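Long-range contacts in putative deoxyribonuclease yjjV (Escherichia coli, PDB 1ZZM), which is a putative metal-dependent hydrolase of the TatD family, binding two divalent metal cations per subunit and probably acting on ester bonds: residues I131-R136 and V155-S160; P151-V156 and Y253-V258; G179-Y184 and P209-N214. One frame throughout, in Å; residues are numbered along the deposited sequence.

Interaction 1 (I131-R136 and V155-S160). With ZN (zinc ion), chain C.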
loop_
_atom_site.group_PDB
_atom_site.type_symbol
_atom_site.label_atom_id
_atom_site.label_comp_id
_atom_site.label_asym_id
_atom_site.label_seq_id
_atom_site.Cartn_x
_atom_site.Cartn_y
_atom_site.Cartn_z
ATOM N N ILE A 131 4.053 4.788 -1.495
ATOM C CA ILE A 131 3.455 3.483 -1.195
ATOM C C ILE A 131 4.413 2.536 -1.891
ATOM O O ILE A 131 4.555 2.535 -3.126
ATOM C CB ILE A 131 2.025 3.360 -1.777
ATOM C CG1 ILE A 131 1.055 4.165 -0.892
ATOM C CG2 ILE A 131 1.592 1.877 -1.837
ATOM C CD1 ILE A 131 -0.443 4.132 -1.395
ATOM N N LEU A 132 5.073 1.730 -1.079
ATOM C CA LEU A 132 6.109 0.851 -1.556
ATOM C C LEU A 132 5.805 -0.632 -1.565
ATOM O O LEU A 132 5.205 -1.175 -0.628
ATOM C CB LEU A 132 7.372 1.082 -0.713
ATOM C CG LEU A 132 7.962 2.485 -0.701
ATOM C CD1 LEU A 132 8.835 2.653 0.576
ATOM C CD2 LEU A 132 8.781 2.712 -1.988
ATOM N N HIS A 133 6.286 -1.256 -2.641
ATOM C CA HIS A 133 6.198 -2.695 -2.882
ATOM C C HIS A 133 7.618 -3.208 -2.680
ATOM O O HIS A 133 8.587 -2.602 -3.163
ATOM C CB HIS A 133 5.789 -2.951 -4.339
ATOM C CG HIS A 133 5.718 -4.404 -4.721
ATOM N ND1 HIS A 133 4.571 -5.153 -4.604
ATOM C CD2 HIS A 133 6.640 -5.222 -5.278
ATOM C CE1 HIS A 133 4.777 -6.369 -5.081
ATOM N NE2 HIS A 133 6.032 -6.437 -5.493
ATOM N N SER A 134 7.749 -4.322 -1.967
ATOM C CA SER A 134 9.068 -4.896 -1.730
ATOM C C SER A 134 8.901 -6.398 -1.605
ATOM O O SER A 134 8.195 -6.887 -0.723
ATOM C CB SER A 134 9.690 -4.347 -0.446
ATOM O OG SER A 134 11.066 -4.775 -0.329
ATOM N N ARG A 135 9.542 -7.134 -2.494
ATOM C CA ARG A 135 9.417 -8.573 -2.421
ATOM C C ARG A 135 10.836 -9.119 -2.579
ATOM O O ARG A 135 11.415 -9.086 -3.689
ATOM C CB ARG A 135 8.506 -9.038 -3.544
ATOM C CG ARG A 135 8.423 -10.545 -3.660
ATOM C CD ARG A 135 7.949 -10.876 -5.053
ATOM N NE ARG A 135 6.832 -11.797 -5.050
ATOM C CZ ARG A 135 5.933 -11.838 -6.018
ATOM N NH1 ARG A 135 6.039 -11.002 -7.052
ATOM N NH2 ARG A 135 4.935 -12.704 -5.944
ATOM N N ARG A 136 11.381 -9.608 -1.465
ATOM C CA ARG A 136 12.733 -10.153 -1.421
ATOM C C ARG A 136 13.774 -9.071 -1.668
ATOM O O ARG A 136 14.905 -9.369 -2.052
ATOM C CB ARG A 136 12.891 -11.254 -2.476
ATOM C CG ARG A 136 12.135 -12.536 -2.144
ATOM C CD ARG A 136 12.270 -13.573 -3.270
ATOM N NE ARG A 136 11.758 -14.881 -2.860
ATOM C CZ ARG A 136 10.911 -15.626 -3.574
ATOM N NH1 ARG A 136 10.462 -15.200 -4.756
ATOM N NH2 ARG A 136 10.511 -16.804 -3.100
ATOM N N VAL A 155 4.875 4.022 3.373
ATOM C CA VAL A 155 4.535 2.717 3.938
ATOM C C VAL A 155 5.151 1.612 3.071
ATOM O O VAL A 155 5.166 1.719 1.839
ATOM C CB VAL A 155 2.965 2.484 3.974
ATOM C CG1 VAL A 155 2.334 2.768 2.591
ATOM C CG2 VAL A 155 2.652 1.041 4.396
ATOM N N VAL A 156 5.702 0.588 3.710
ATOM C CA VAL A 156 6.179 -0.567 2.960
ATOM C C VAL A 156 4.962 -1.479 3.062
ATOM O O VAL A 156 4.685 -2.080 4.101
ATOM C CB VAL A 156 7.395 -1.235 3.591
ATOM C CG1 VAL A 156 7.706 -2.554 2.797
ATOM C CG2 VAL A 156 8.594 -0.284 3.475
ATOM N N HIS A 157 4.196 -1.556 1.983
ATOM C CA HIS A 157 2.952 -2.327 2.010
ATOM C C HIS A 157 3.119 -3.852 1.997
ATOM O O HIS A 157 4.183 -4.370 1.635
ATOM C CB HIS A 157 2.073 -1.880 0.838
ATOM C CG HIS A 157 1.971 -2.887 -0.266
ATOM N ND1 HIS A 157 1.108 -3.965 -0.217
ATOM C CD2 HIS A 157 2.673 -3.015 -1.420
ATOM C CE1 HIS A 157 1.285 -4.715 -1.295
ATOM N NE2 HIS A 157 2.226 -4.164 -2.037
ATOM N N GLY A 158 2.064 -4.547 2.433
ATOM C CA GLY A 158 2.027 -6.006 2.420
ATOM C C GLY A 158 3.281 -6.641 2.944
ATOM O O GLY A 158 3.740 -7.638 2.427
ATOM N N PHE A 159 3.814 -6.081 4.015
ATOM C CA PHE A 159 5.053 -6.574 4.561
ATOM C C PHE A 159 5.105 -8.036 4.993
ATOM O O PHE A 159 4.210 -8.537 5.684
ATOM C CB PHE A 159 5.479 -5.730 5.776
ATOM C CG PHE A 159 6.813 -6.143 6.356
ATOM C CD1 PHE A 159 8.003 -5.653 5.827
ATOM C CD2 PHE A 159 6.875 -7.077 7.399
ATOM C CE1 PHE A 159 9.247 -6.088 6.318
ATOM C CE2 PHE A 159 8.114 -7.511 7.890
ATOM C CZ PHE A 159 9.295 -7.017 7.346
ATOM N N SER A 160 6.158 -8.711 4.563
ATOM C CA SER A 160 6.405 -10.073 5.018
ATOM C C SER A 160 7.911 -10.133 5.107
ATOM O O SER A 160 8.605 -9.810 4.145
ATOM C CB SER A 160 5.927 -11.139 4.042
ATOM O OG SER A 160 6.278 -12.408 4.594
HETATM ZN ZN ZN C . 2.678 -4.665 -4.024
HETATM O O HOH W 1 5.328 -5.322 -1.017
HETATM O O HOH W 2 7.231 -8.414 1.776
HETATM O O HOH W 3 6.488 -5.707 1.660
HETATM O O HOH W 4 1.101 -4.869 -5.299
HETATM O O HOH W 5 2.238 -7.009 -3.580
#
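The imidazole rings of His-133 and His-157 approach edge against edge without stacking, their planes turned 37° apart and a zinc ion joining their edges. His-9 stacks on the ring of His-157, and the His-66 ring meets that of His-133 at about 50°. His-133 ND1 binds the metal at 2.0 Å and His-157 NE2 at 2.1 Å; two waters and Glu-97 complete its shell. The far nitrogens are held as well: His-133 NE2 hydrogen-bonds to Asp-101 and His-157 ND1 to Glu-205, second-shell carboxylates that hold each ring in its rotation about the metal bond. Turned away from its own amide nitrogen (chi1 178°), the His-133 side chain brings its ring alongside that of His-157.

Behind the metal the backbones pair as parallel strands. Leu-132 is gripped at both ends: its N donates to Val-155 O at 2.9 Å, and its O accepts from His-157 N at 2.8 Å. Leu-132 O also lies at the edge of the His-157 ring, 3.2 Å from His-157 CD2. Ile-131 CG1 lies alongside Val-155 CG1 on one face of the sheet, while Leu-132 CD1 reaches Val-156 CG2 on the other. Beyond the paired residues the chains separate, and a water links Ser-134 N to His-157 O. Metal-binding histidines at the C-terminal ends of adjacent parallel strands are characteristic of the TIM-barrel active site of metallo-dependent hydrolases.

Interaction 2 (P151-V156 and Y253-V258)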
loop_
_atom_site.group_PDB
_atom_site.type_symbol
_atom_site.label_atom_id
_atom_site.label_comp_id
_atom_site.label_asym_id
_atom_site.label_seq_id
_atom_site.Cartn_x
_atom_site.Cartn_y
_atom_site.Cartn_z
ATOM N N PRO A 151 11.142 13.437 3.302
ATOM C CA PRO A 151 10.512 14.045 4.478
ATOM C C PRO A 151 9.173 13.393 4.864
ATOM O O PRO A 151 8.857 13.256 6.048
ATOM C CB PRO A 151 10.299 15.492 4.042
ATOM C CG PRO A 151 11.418 15.734 3.139
ATOM C CD PRO A 151 11.482 14.472 2.308
ATOM N N ARG A 152 8.387 12.987 3.870
ATOM C CA ARG A 152 7.075 12.398 4.174
ATOM C C ARG A 152 7.045 10.898 4.280
ATOM O O ARG A 152 5.976 10.322 4.507
ATOM C CB ARG A 152 6.073 12.810 3.106
ATOM C CG ARG A 152 5.968 14.295 2.944
ATOM C CD ARG A 152 5.284 14.915 4.155
ATOM N NE ARG A 152 5.062 16.328 3.883
ATOM C CZ ARG A 152 4.330 17.144 4.634
ATOM N NH1 ARG A 152 3.724 16.695 5.735
ATOM N NH2 ARG A 152 4.210 18.416 4.273
ATOM N N THR A 153 8.217 10.288 4.149
ATOM C CA THR A 153 8.390 8.850 4.138
ATOM C C THR A 153 7.274 8.104 3.400
ATOM O O THR A 153 7.030 8.412 2.237
ATOM C CB THR A 153 8.644 8.255 5.573
ATOM O OG1 THR A 153 7.496 8.447 6.412
ATOM C CG2 THR A 153 9.898 8.954 6.182
ATOM N N GLY A 154 6.654 7.120 4.048
ATOM C CA GLY A 154 5.645 6.319 3.376
ATOM C C GLY A 154 5.367 5.016 4.110
ATOM O O GLY A 154 5.579 4.914 5.324
ATOM N N VAL A 155 4.875 4.022 3.373
ATOM C CA VAL A 155 4.535 2.717 3.938
ATOM C C VAL A 155 5.151 1.612 3.071
ATOM O O VAL A 155 5.166 1.719 1.839
ATOM C CB VAL A 155 2.965 2.484 3.974
ATOM C CG1 VAL A 155 2.334 2.768 2.591
ATOM C CG2 VAL A 155 2.652 1.041 4.396
ATOM N N VAL A 156 5.702 0.588 3.710
ATOM C CA VAL A 156 6.179 -0.567 2.960
ATOM C C VAL A 156 4.962 -1.479 3.062
ATOM O O VAL A 156 4.685 -2.080 4.101
ATOM C CB VAL A 156 7.395 -1.235 3.591
ATOM C CG1 VAL A 156 7.706 -2.554 2.797
ATOM C CG2 VAL A 156 8.594 -0.284 3.475
ATOM N N TYR A 253 -4.080 8.609 8.803
ATOM C CA TYR A 253 -4.292 10.056 8.723
ATOM C C TYR A 253 -2.945 10.784 8.782
ATOM O O TYR A 253 -2.688 11.726 8.017
ATOM C CB TYR A 253 -5.187 10.466 9.914
ATOM C CG TYR A 253 -5.526 11.931 9.969
ATOM C CD1 TYR A 253 -6.748 12.391 9.487
ATOM C CD2 TYR A 253 -4.621 12.861 10.485
ATOM C CE1 TYR A 253 -7.076 13.741 9.511
ATOM C CE2 TYR A 253 -4.934 14.234 10.514
ATOM C CZ TYR A 253 -6.169 14.659 10.019
ATOM O OH TYR A 253 -6.503 15.996 9.990
ATOM N N THR A 254 -2.078 10.354 9.691
ATOM C CA THR A 254 -0.783 11.006 9.857
ATOM C C THR A 254 0.116 10.858 8.632
ATOM O O THR A 254 0.827 11.787 8.249
ATOM C CB THR A 254 -0.061 10.470 11.102
ATOM O OG1 THR A 254 -0.874 10.722 12.258
ATOM C CG2 THR A 254 1.269 11.170 11.274
ATOM N N LEU A 255 0.045 9.700 7.989
ATOM C CA LEU A 255 0.867 9.466 6.825
ATOM C C LEU A 255 0.325 10.084 5.537
ATOM O O LEU A 255 1.074 10.732 4.818
ATOM C CB LEU A 255 1.045 7.953 6.617
ATOM C CG LEU A 255 2.002 7.611 5.451
ATOM C CD1 LEU A 255 3.388 8.145 5.805
ATOM C CD2 LEU A 255 2.068 6.078 5.212
ATOM N N PHE A 256 -0.971 9.892 5.271
ATOM C CA PHE A 256 -1.636 10.338 4.029
ATOM C C PHE A 256 -2.582 11.529 4.099
ATOM O O PHE A 256 -2.892 12.153 3.065
ATOM C CB PHE A 256 -2.488 9.207 3.452
ATOM C CG PHE A 256 -1.739 7.964 3.160
ATOM C CD1 PHE A 256 -0.838 7.915 2.097
ATOM C CD2 PHE A 256 -1.970 6.802 3.916
ATOM C CE1 PHE A 256 -0.189 6.743 1.789
ATOM C CE2 PHE A 256 -1.324 5.630 3.610
ATOM C CZ PHE A 256 -0.428 5.593 2.542
ATOM N N ASN A 257 -3.079 11.806 5.298
ATOM C CA ASN A 257 -4.064 12.869 5.524
ATOM C C ASN A 257 -5.432 12.398 4.983
ATOM O O ASN A 257 -6.178 13.160 4.358
ATOM C CB ASN A 257 -3.636 14.186 4.862
ATOM C CG ASN A 257 -4.209 15.414 5.583
ATOM O OD1 ASN A 257 -4.281 15.450 6.813
ATOM N ND2 ASN A 257 -4.590 16.426 4.824
ATOM N N VAL A 258 -5.740 11.118 5.218
ATOM C CA VAL A 258 -7.012 10.506 4.804
ATOM C C VAL A 258 -7.796 10.201 6.091
ATOM O O VAL A 258 -7.421 9.295 6.841
ATOM C CB VAL A 258 -6.769 9.181 4.023
ATOM C CG1 VAL A 258 -8.081 8.434 3.818
ATOM C CG2 VAL A 258 -6.123 9.488 2.678
HETATM O O HOH W 6 3.658 11.676 5.447
#
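Arg-152 O and Leu-255 O are bridged by one water, which donates to both carbonyls at 2.8 Å and gives the two segments a polar link beside an otherwise apolar contact. The setting is the TIM-barrel fold: the last turn of helix 241-256 packs against the start of strand 154-156, opposite the end that leads into the zinc ligand His-157.

Leu-255 does most of the touching. A CG swung opposite the backbone N (chi1 -176°) extends its side chain from the helix and lays the forked end against the strand backbone. Leu-255 CD1 reaches Arg-152 O at 3.6 Å and lies near the CA of Gly-154; Leu-255 CD2 rests on Gly-154 C, also at 3.6 Å, and on Val-155 CB. Gly-154 has no side chain, and Leu-255 meets its bare main chain. CD2 also sits over one face of the Phe-256 ring, toward the rim, binding the two helix residues into one apolar surface. Leu-203 of strand 202-204 touches both of them and Val-155. The Phe-256 side chain comes in roughly perpendicular to that of Val-155 and presents the ring edge, Phe-256 CZ lying 4.0 Å from Val-155 CG1.

Interaction 3 (G179-Y184 and P209-N214)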
loop_
_atom_site.group_PDB
_atom_site.type_symbol
_atom_site.label_atom_id
_atom_site.label_comp_id
_atom_site.label_asym_id
_atom_site.label_seq_id
_atom_site.Cartn_x
_atom_site.Cartn_y
_atom_site.Cartn_z
ATOM N N GLY A 179 -1.511 -6.900 6.025
ATOM C CA GLY A 179 -2.520 -7.513 5.187
ATOM C C GLY A 179 -2.651 -9.014 5.432
ATOM O O GLY A 179 -2.248 -9.528 6.491
ATOM N N GLY A 180 -3.159 -9.716 4.426
ATOM C CA GLY A 180 -3.430 -11.150 4.524
ATOM C C GLY A 180 -2.313 -12.064 4.971
ATOM O O GLY A 180 -2.559 -13.208 5.399
ATOM N N THR A 181 -1.085 -11.567 4.886
ATOM C CA THR A 181 0.072 -12.354 5.287
ATOM C C THR A 181 -0.041 -12.830 6.727
ATOM O O THR A 181 0.405 -13.942 7.055
ATOM C CB THR A 181 1.370 -11.542 5.166
ATOM O OG1 THR A 181 1.558 -11.150 3.802
ATOM C CG2 THR A 181 2.576 -12.377 5.654
ATOM N N ILE A 182 -0.645 -12.019 7.596
ATOM C CA ILE A 182 -0.716 -12.433 8.986
ATOM C C ILE A 182 -1.739 -13.523 9.280
ATOM O O ILE A 182 -1.823 -13.973 10.416
ATOM C CB ILE A 182 -0.978 -11.255 9.957
ATOM C CG1 ILE A 182 -2.319 -10.559 9.681
ATOM C CG2 ILE A 182 0.169 -10.253 9.854
ATOM C CD1 ILE A 182 -3.514 -11.460 9.615
ATOM N N THR A 183 -2.519 -13.926 8.273
ATOM C CA THR A 183 -3.526 -14.967 8.499
ATOM C C THR A 183 -2.991 -16.365 8.244
ATOM O O THR A 183 -3.730 -17.348 8.403
ATOM C CB THR A 183 -4.795 -14.789 7.628
ATOM O OG1 THR A 183 -4.461 -14.963 6.251
ATOM C CG2 THR A 183 -5.420 -13.424 7.851
ATOM N N TYR A 184 -1.713 -16.448 7.863
ATOM C CA TYR A 184 -1.030 -17.711 7.574
ATOM C C TYR A 184 0.105 -17.981 8.577
ATOM O O TYR A 184 1.277 -17.816 8.249
ATOM C CB TYR A 184 -0.413 -17.647 6.171
ATOM C CG TYR A 184 -1.420 -17.524 5.041
ATOM C CD1 TYR A 184 -2.041 -18.654 4.528
ATOM C CD2 TYR A 184 -1.712 -16.288 4.457
ATOM C CE1 TYR A 184 -2.917 -18.572 3.450
ATOM C CE2 TYR A 184 -2.601 -16.190 3.375
ATOM C CZ TYR A 184 -3.191 -17.346 2.877
ATOM O OH TYR A 184 -4.011 -17.321 1.780
ATOM N N PRO A 209 -7.057 -7.282 -5.612
ATOM C CA PRO A 209 -7.479 -8.678 -5.521
ATOM C C PRO A 209 -6.403 -9.705 -5.196
ATOM O O PRO A 209 -6.697 -10.892 -5.130
ATOM C CB PRO A 209 -8.116 -8.906 -6.895
ATOM C CG PRO A 209 -7.161 -8.208 -7.764
ATOM C CD PRO A 209 -6.915 -6.885 -7.022
ATOM N N ASP A 210 -5.160 -9.283 -5.008
ATOM C CA ASP A 210 -4.125 -10.283 -4.684
ATOM C C ASP A 210 -4.061 -10.546 -3.173
ATOM O O ASP A 210 -4.866 -9.986 -2.417
ATOM C CB ASP A 210 -2.759 -9.815 -5.205
ATOM C CG ASP A 210 -2.753 -9.598 -6.721
ATOM O OD1 ASP A 210 -3.544 -10.259 -7.441
ATOM O OD2 ASP A 210 -1.937 -8.779 -7.206
ATOM N N MET A 211 -3.118 -11.399 -2.754
ATOM C CA MET A 211 -2.921 -11.751 -1.342
ATOM C C MET A 211 -4.197 -12.240 -0.611
ATOM O O MET A 211 -4.575 -11.718 0.439
ATOM C CB MET A 211 -2.269 -10.546 -0.607
ATOM C CG MET A 211 -0.888 -10.095 -1.233
ATOM S SD MET A 211 0.095 -8.699 -0.434
ATOM C CE MET A 211 1.022 -9.601 0.827
ATOM N N PRO A 212 -4.879 -13.275 -1.158
ATOM C CA PRO A 212 -6.100 -13.809 -0.529
ATOM C C PRO A 212 -5.821 -14.268 0.898
ATOM O O PRO A 212 -4.724 -14.757 1.182
ATOM C CB PRO A 212 -6.493 -14.974 -1.457
ATOM C CG PRO A 212 -5.189 -15.395 -2.061
ATOM C CD PRO A 212 -4.541 -14.043 -2.364
ATOM N N LEU A 213 -6.773 -14.098 1.808
ATOM C CA LEU A 213 -6.521 -14.530 3.185
ATOM C C LEU A 213 -6.657 -16.056 3.335
ATOM O O LEU A 213 -7.277 -16.738 2.494
ATOM C CB LEU A 213 -7.469 -13.840 4.163
ATOM C CG LEU A 213 -7.158 -12.407 4.611
ATOM C CD1 LEU A 213 -7.113 -11.418 3.406
ATOM C CD2 LEU A 213 -8.199 -11.996 5.605
ATOM N N ASN A 214 -6.075 -16.572 4.417
ATOM C CA ASN A 214 -6.103 -18.004 4.733
ATOM C C ASN A 214 -7.546 -18.498 4.803
ATOM O O ASN A 214 -8.339 -18.001 5.599
ATOM C CB ASN A 214 -5.409 -18.269 6.079
ATOM C CG ASN A 214 -5.078 -19.740 6.283
ATOM O OD1 ASN A 214 -5.501 -20.581 5.502
ATOM N ND2 ASN A 214 -4.310 -20.049 7.322
HETATM O O HOH W 7 -4.443 -9.345 2.071
#
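Tyr-184 lays one face of its ring over Asn-214, whose CB makes a CH-pi contact 3.9 Å from the ring centroid. The amide of Asn-214 runs on nearly parallel to the ring, the two planes 14° apart. At the ring's edge, Tyr-184 OH donates to Pro-212 O at 2.7 Å, coming from above the carbonyl plane. A leucine in place of Tyr-184 would probably leave Pro-212 O without this donor and take the flat ring surface from Asn-214 CB and its amide.

The side chains of Asn-214 and Thr-183 run antiparallel past one another, and the two residues are tied by two hydrogen bonds. Asn-214 N points almost straight at Thr-183 OG1 (2.9 Å, 171°), while Asn-214 ND2 reaches Thr-183 O at 3.0 Å, with that oxygen in the plane of the amide. Thr-183 OG1 lies between the backbone N and carbonyl carbon (chi1 66°), where it also donates to Gly-180 O at 2.7 Å; the hydroxyl thus relays the contact into the 3-10 turn. Thr-183 CG2 packs on Leu-213, whose CD1 lies against Gly-180 CA. Gly-180 comes close to Met-211 O, and a water joins that oxygen to Gly-180 N. The contact links the loops following strands 175-178 and 202-204 of the barrel, with Thr-183 and Leu-213 resting on helix 226-236 and Thr-181 on helix 190-196.

How the interactions relate
From the N terminus, interaction 1 comes first, closing the beta-alpha-beta unit of strand 130-135, helix 138-148 and strand 154-156. Strand 154-156 also opens interaction 2, a far longer loop that closes only when helix 241-256 reaches the sheet near the C terminus; the two share Val-155 and Val-156, and Ile-131 packs on Phe-256 between them. Interaction 3 follows interaction 1 in series and is nested within the loop of interaction 2, joining the loops after the next two strands. It touches interaction 1 through Met-211, beside Gly-158 and His-157, and through Thr-181, beside Ser-160, but stays about 8 Å from interaction 2 at the nearest atoms, across the chain's centre.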